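Local atomic coordinates of apical membrane antigen 1, soluble form (Toxoplasma gondii, PDB entry 2X2Z), a protein that acts in host cell invasion as the parasite-surface component of the moving junction, the ring formed between parasite and host cell membranes. Residues 44-49 and 292-297; 188-193 and 285-290. All blocks are in the same frame, centred on the assembly; numbering follows the deposited sequence.

Contact 1: residues 44-49 and 292-297; sequences GTLYRE and PLHQSD
Y47 and L293 form a single beta bridge, and the residues beside Y47 make its two backbone hydrogen bonds. H294 N donates to L46 O at 3.0 Å. R48 N donates to P292 O at 2.9 Å, with an N-H...O angle of 171°. P292 O also receives a longer CA-H contact from Y47 CA at 3.4 Å, and it lies at the edge of the Y47 ring, close to the ring plane. The other edge of strand 45-49 is paired with strand 38-42, where Y47 bonds to the backbone of K40 and E49 to that of Q38.

The side chains sort to two sides of the bridge. L46 and H294 run alongside each other. L46 CD2 sits over one face of the imidazole, 3.6 Å from the ring centroid, a CH-pi contact. With CG anti to the backbone N (chi1 174°), H294 turns its imidazole alongside L46. Its ND1 makes a weak hydrogen bond to D39 OD1. On the tyrosine side, L293 CD2 meets Y47 CE2 at 3.8 Å and T45 CG2 at 3.9 Å.

R48 lays its CG against L293 O at 3.6 Å. Its chain bends at chi3 (80°). The guanidinium is gripped by carbonyls of the domain II loop: NH1 hydrogen-bonds to D274 O, and NH2 weakly to P299 O.

The contact therefore joins a domain I strand to a domain II loop. Backbone amides and carbonyls supply the polar grip, and the buried arginine is held by D274 O, with weaker help from P299 O.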
loop_
_atom_site.group_PDB
_atom_site.type_symbol
_atom_site.label_atom_id
_atom_site.label_comp_id
_atom_site.label_asym_id
_atom_site.label_seq_id
_atom_site.Cartn_x
_atom_site.Cartn_y
_atom_site.Cartn_z
ATOM N N GLY A 44 28.091 9.332 7.857
ATOM C CA GLY A 44 28.927 8.216 8.285
ATOM C C GLY A 44 28.127 7.115 8.970
ATOM O O GLY A 44 28.704 6.126 9.464
ATOM N N THR A 45 26.799 7.259 9.007
ATOM C CA THR A 45 25.932 6.231 9.619
ATOM C C THR A 45 24.958 5.605 8.579
ATOM O O THR A 45 24.323 6.320 7.798
ATOM C CB THR A 45 25.203 6.751 10.907
ATOM O OG1 THR A 45 26.178 7.177 11.879
ATOM C CG2 THR A 45 24.299 5.651 11.549
ATOM N N LEU A 46 24.900 4.276 8.537
ATOM C CA LEU A 46 23.999 3.579 7.604
ATOM C C LEU A 46 22.517 3.453 8.072
ATOM O O LEU A 46 22.222 2.776 9.073
ATOM C CB LEU A 46 24.575 2.215 7.258
ATOM C CG LEU A 46 24.096 1.588 5.952
ATOM C CD1 LEU A 46 24.284 2.522 4.687
ATOM C CD2 LEU A 46 24.798 0.229 5.755
ATOM N N TYR A 47 21.616 4.077 7.318
ATOM C CA TYR A 47 20.156 4.110 7.644
ATOM C C TYR A 47 19.299 3.364 6.622
ATOM O O TYR A 47 19.637 3.259 5.420
ATOM C CB TYR A 47 19.650 5.551 7.719
ATOM C CG TYR A 47 20.321 6.341 8.823
ATOM C CD1 TYR A 47 21.355 7.214 8.530
ATOM C CD2 TYR A 47 19.935 6.183 10.171
ATOM C CE1 TYR A 47 21.980 7.933 9.512
ATOM C CE2 TYR A 47 20.586 6.898 11.183
ATOM C CZ TYR A 47 21.614 7.771 10.834
ATOM O OH TYR A 47 22.273 8.519 11.810
ATOM N N ARG A 48 18.160 2.869 7.094
ATOM C CA ARG A 48 17.207 2.200 6.244
ATOM C C ARG A 48 16.353 3.305 5.679
ATOM O O ARG A 48 16.103 4.345 6.345
ATOM C CB ARG A 48 16.383 1.212 7.061
ATOM C CG ARG A 48 17.216 0.059 7.661
ATOM C CD ARG A 48 16.333 -1.024 8.211
ATOM N NE ARG A 48 15.887 -1.852 7.088
ATOM C CZ ARG A 48 14.928 -2.745 7.122
ATOM N NH1 ARG A 48 14.313 -3.069 8.296
ATOM N NH2 ARG A 48 14.636 -3.373 5.978
ATOM N N GLU A 49 15.903 3.068 4.446
ATOM C CA GLU A 49 15.192 4.063 3.659
ATOM C C GLU A 49 14.004 3.432 2.985
ATOM O O GLU A 49 14.127 2.405 2.334
ATOM C CB GLU A 49 16.110 4.592 2.567
ATOM C CG GLU A 49 15.544 5.789 1.806
ATOM C CD GLU A 49 16.306 6.009 0.443
ATOM O OE1 GLU A 49 16.863 5.074 -0.134
ATOM O OE2 GLU A 49 16.398 7.119 -0.018
ATOM N N PRO A 292 15.372 4.508 11.078
ATOM C CA PRO A 292 15.825 3.177 11.449
ATOM C C PRO A 292 17.275 2.937 11.045
ATOM O O PRO A 292 17.743 3.401 9.940
ATOM C CB PRO A 292 14.953 2.256 10.600
ATOM C CG PRO A 292 13.833 3.139 10.045
ATOM C CD PRO A 292 14.559 4.448 9.847
ATOM N N LEU A 293 17.979 2.227 11.914
ATOM C CA LEU A 293 19.358 1.879 11.625
ATOM C C LEU A 293 19.412 0.625 10.786
ATOM O O LEU A 293 18.616 -0.276 10.960
ATOM C CB LEU A 293 20.152 1.703 12.918
ATOM C CG LEU A 293 20.265 2.914 13.849
ATOM C CD1 LEU A 293 20.571 2.445 15.301
ATOM C CD2 LEU A 293 21.318 3.862 13.390
ATOM N N HIS A 294 20.355 0.585 9.844
ATOM C CA HIS A 294 20.747 -0.661 9.157
ATOM C C HIS A 294 21.074 -1.772 10.184
ATOM O O HIS A 294 21.624 -1.512 11.232
ATOM C CB HIS A 294 21.955 -0.392 8.249
ATOM C CG HIS A 294 22.511 -1.626 7.621
ATOM N ND1 HIS A 294 22.084 -2.089 6.401
ATOM C CD2 HIS A 294 23.458 -2.505 8.047
ATOM C CE1 HIS A 294 22.762 -3.186 6.086
ATOM N NE2 HIS A 294 23.599 -3.458 7.066
ATOM N N GLN A 295 20.634 -2.987 9.915
ATOM C CA GLN A 295 20.895 -4.155 10.775
ATOM C C GLN A 295 21.230 -5.258 9.798
ATOM O O GLN A 295 20.480 -5.421 8.823
ATOM C CB GLN A 295 19.625 -4.624 11.485
ATOM C CG GLN A 295 19.143 -3.753 12.602
ATOM C CD GLN A 295 17.822 -4.246 13.214
ATOM O OE1 GLN A 295 17.606 -5.446 13.439
ATOM N NE2 GLN A 295 16.953 -3.313 13.502
ATOM N N SER A 296 22.295 -6.029 10.080
ATOM C CA SER A 296 22.735 -7.212 9.287
ATOM C C SER A 296 21.560 -8.111 8.905
ATOM O O SER A 296 21.385 -8.475 7.739
ATOM C CB SER A 296 23.764 -8.086 10.094
ATOM O OG SER A 296 24.960 -7.396 10.467
ATOM N N ASP A 297 20.766 -8.483 9.905
ATOM C CA ASP A 297 19.660 -9.427 9.679
ATOM C C ASP A 297 18.288 -8.809 9.243
ATOM O O ASP A 297 17.283 -9.518 9.222
ATOM C CB ASP A 297 19.481 -10.365 10.897
ATOM C CG ASP A 297 19.171 -9.625 12.155
ATOM O OD1 ASP A 297 19.181 -8.382 12.122
ATOM O OD2 ASP A 297 18.906 -10.274 13.200
#

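Contact 2: residues 188-193 and 285-290; sequences LTWYCF and ASWNDW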
loop_
_atom_site.group_PDB
_atom_site.type_symbol
_atom_site.label_atom_id
_atom_site.label_comp_id
_atom_site.label_asym_id
_atom_site.label_seq_id
_atom_site.Cartn_x
_atom_site.Cartn_y
_atom_site.Cartn_z
ATOM N N LEU A 188 11.178 7.064 28.998
ATOM C CA LEU A 188 11.618 6.726 27.659
ATOM C C LEU A 188 11.414 7.919 26.732
ATOM O O LEU A 188 10.413 8.590 26.850
ATOM C CB LEU A 188 10.823 5.516 27.164
ATOM C CG LEU A 188 11.026 4.172 27.894
ATOM C CD1 LEU A 188 10.223 3.118 27.203
ATOM C CD2 LEU A 188 12.472 3.699 27.974
ATOM N N THR A 189 12.359 8.172 25.841
ATOM C CA THR A 189 12.329 9.309 24.911
ATOM C C THR A 189 11.288 9.140 23.790
ATOM O O THR A 189 10.552 10.075 23.444
ATOM C CB THR A 189 13.673 9.459 24.249
ATOM O OG1 THR A 189 14.600 9.954 25.208
ATOM C CG2 THR A 189 13.623 10.474 23.112
ATOM N N TRP A 190 11.232 7.952 23.224
ATOM C CA TRP A 190 10.262 7.688 22.185
ATOM C C TRP A 190 8.927 7.150 22.663
ATOM O O TRP A 190 8.910 6.234 23.496
ATOM C CB TRP A 190 10.875 6.715 21.210
ATOM C CG TRP A 190 11.658 7.499 20.243
ATOM C CD1 TRP A 190 13.031 7.799 20.267
ATOM C CD2 TRP A 190 11.120 8.185 19.144
ATOM N NE1 TRP A 190 13.359 8.625 19.170
ATOM C CE2 TRP A 190 12.203 8.871 18.476
ATOM C CE3 TRP A 190 9.841 8.283 18.621
ATOM C CZ2 TRP A 190 11.999 9.624 17.314
ATOM C CZ3 TRP A 190 9.667 9.058 17.470
ATOM C CH2 TRP A 190 10.739 9.717 16.856
ATOM N N TYR A 191 7.834 7.676 22.084
ATOM C CA TYR A 191 6.494 7.019 22.080
ATOM C C TYR A 191 6.474 5.813 21.071
ATOM O O TYR A 191 7.214 5.817 20.059
ATOM C CB TYR A 191 5.384 8.034 21.717
ATOM C CG TYR A 191 5.696 8.833 20.418
ATOM C CD1 TYR A 191 5.326 8.360 19.157
ATOM C CD2 TYR A 191 6.344 10.045 20.477
ATOM C CE1 TYR A 191 5.670 9.074 17.959
ATOM C CE2 TYR A 191 6.642 10.786 19.279
ATOM C CZ TYR A 191 6.286 10.285 18.051
ATOM O OH TYR A 191 6.613 11.033 16.950
ATOM N N CYS A 192 5.639 4.798 21.319
ATOM C CA CYS A 192 5.450 3.738 20.321
ATOM C C CYS A 192 4.489 4.248 19.214
ATOM O O CYS A 192 3.754 5.262 19.410
ATOM C CB CYS A 192 4.857 2.467 20.966
ATOM S SG CYS A 192 5.865 1.828 22.395
ATOM N N PHE A 193 4.486 3.513 18.080
ATOM C CA PHE A 193 3.685 3.846 16.906
ATOM C C PHE A 193 3.676 2.662 15.974
ATOM O O PHE A 193 4.601 1.795 16.020
ATOM C CB PHE A 193 4.227 5.139 16.209
ATOM C CG PHE A 193 5.665 5.122 15.918
ATOM C CD1 PHE A 193 6.162 4.468 14.774
ATOM C CD2 PHE A 193 6.546 5.739 16.776
ATOM C CE1 PHE A 193 7.544 4.484 14.497
ATOM C CE2 PHE A 193 7.881 5.772 16.531
ATOM C CZ PHE A 193 8.401 5.119 15.376
ATOM N N ALA A 285 20.639 4.296 26.134
ATOM C CA ALA A 285 19.613 3.926 27.100
ATOM C C ALA A 285 18.415 3.248 26.426
ATOM O O ALA A 285 17.908 2.221 26.913
ATOM C CB ALA A 285 19.153 5.171 27.880
ATOM N N SER A 286 17.945 3.847 25.333
ATOM C CA SER A 286 16.806 3.335 24.587
ATOM C C SER A 286 16.843 3.828 23.144
ATOM O O SER A 286 17.874 4.299 22.682
ATOM C CB SER A 286 15.493 3.752 25.223
ATOM O OG SER A 286 14.517 2.802 24.812
ATOM N N TRP A 287 15.718 3.739 22.431
ATOM C CA TRP A 287 15.700 4.257 21.049
ATOM C C TRP A 287 15.917 5.777 21.000
ATOM O O TRP A 287 15.364 6.545 21.780
ATOM C CB TRP A 287 14.456 3.816 20.269
ATOM C CG TRP A 287 14.603 4.204 18.858
ATOM C CD1 TRP A 287 14.082 5.316 18.260
ATOM C CD2 TRP A 287 15.408 3.553 17.856
ATOM N NE1 TRP A 287 14.477 5.376 16.949
ATOM C CE2 TRP A 287 15.300 4.320 16.674
ATOM C CE3 TRP A 287 16.204 2.398 17.845
ATOM C CZ2 TRP A 287 15.943 3.964 15.473
ATOM C CZ3 TRP A 287 16.846 2.047 16.651
ATOM C CH2 TRP A 287 16.703 2.832 15.476
ATOM N N ASN A 288 16.762 6.184 20.074
ATOM C CA ASN A 288 17.282 7.546 20.036
ATOM C C ASN A 288 17.741 7.990 18.624
ATOM O O ASN A 288 18.853 8.486 18.437
ATOM C CB ASN A 288 18.430 7.689 21.069
ATOM C CG ASN A 288 18.616 9.120 21.509
ATOM O OD1 ASN A 288 17.694 9.929 21.398
ATOM N ND2 ASN A 288 19.796 9.447 21.988
ATOM N N ASP A 289 16.869 7.803 17.638
ATOM C CA ASP A 289 17.139 8.229 16.264
ATOM C C ASP A 289 15.846 8.566 15.539
ATOM O O ASP A 289 14.786 8.040 15.878
ATOM C CB ASP A 289 17.879 7.113 15.506
ATOM C CG ASP A 289 19.396 7.191 15.680
ATOM O OD1 ASP A 289 19.979 6.232 16.230
ATOM O OD2 ASP A 289 20.000 8.205 15.241
ATOM N N TRP A 290 15.930 9.432 14.533
ATOM C CA TRP A 290 14.780 9.722 13.703
ATOM C C TRP A 290 14.561 8.708 12.550
ATOM O O TRP A 290 13.461 8.626 11.996
ATOM C CB TRP A 290 14.918 11.103 13.126
ATOM C CG TRP A 290 15.179 12.213 14.129
ATOM C CD1 TRP A 290 16.358 12.848 14.348
ATOM C CD2 TRP A 290 14.229 12.800 15.020
ATOM N NE1 TRP A 290 16.203 13.794 15.334
ATOM C CE2 TRP A 290 14.898 13.809 15.740
ATOM C CE3 TRP A 290 12.873 12.582 15.264
ATOM C CZ2 TRP A 290 14.265 14.583 16.723
ATOM C CZ3 TRP A 290 12.233 13.367 16.231
ATOM C CH2 TRP A 290 12.935 14.340 16.958
HETATM O O HOH W 1 13.029 5.717 23.724
HETATM O O HOH W 2 15.686 10.702 19.142
#
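W287 carries its CG anti to the backbone N (chi1 -172°), which sets the CD1 edge of its indole over the face of W190. The W190 indole is directed toward 285-290. The two five-membered rings make an edge-to-face pair with planes at 63°. Between the two indoles the closest atoms are W190 CD1 and W287 CD1, 3.4 Å apart. W287 O lies at the edge of the W190 ring, in its plane, 3.1 Å from W190 CD1.

The far end of the W190 indole meets W290. W190 CZ2 is 3.7 Å from W290 CE3, and the two side chains cross at about a right angle. The three tryptophans form an aromatic cluster. Y191 adds its own ring from within 188-193, with W190 CE3 over the centre of one face. Outside the segments, W290 meets the ring of Y167, and W287 touches M170 and M173.

Water molecules carry the polar links between the segments. One accepts from W190 N at 2.9 Å and donates to W287 O. A second accepts from W190 NE1 and donates to N288 OD1, both at 3.1 Å. W287 NE1 stays within its own segment and donates to D289 O at 2.9 Å, an angled bond of 136°, which helps fix the turn of the indole. At the other end, L188 CD2 packs on S286 OG at 3.9 Å. The S286 hydroxyl has hydrogen-bond acceptors in Y178 O and K177 O, which must share its one proton.

Both segments are loops, one of domain I and one of domain II. C192, disulfide-bonded to C179, ties the first back to its own domain. Direct contact is mainly apolar, so the domain II loop is held here by ring fit, while water satisfies W190 N and NE1.

Contacts 1 and 2 both join domain I to the same domain II loop, between helix 258-267 and strand 308-313. Residues 285-290 and 292-297 are separated by W291 alone, whose ring meets Y47 edge-to-face. The contact centres are about 16 Å apart, and the two sites touch: W287 CH2 packs 3.8 Å from L293 N, and W287 CZ2 lies 4.1 Å from P292 CA. Contact 1 relies mainly on backbone hydrogen bonds, contact 2 mainly on aromatic rings and water. The connection is consistent with the AMA1 domain II loop that lies across the domain I groove and is displaced when RON2 binds. Both contacts probably help hold it in its unbound position.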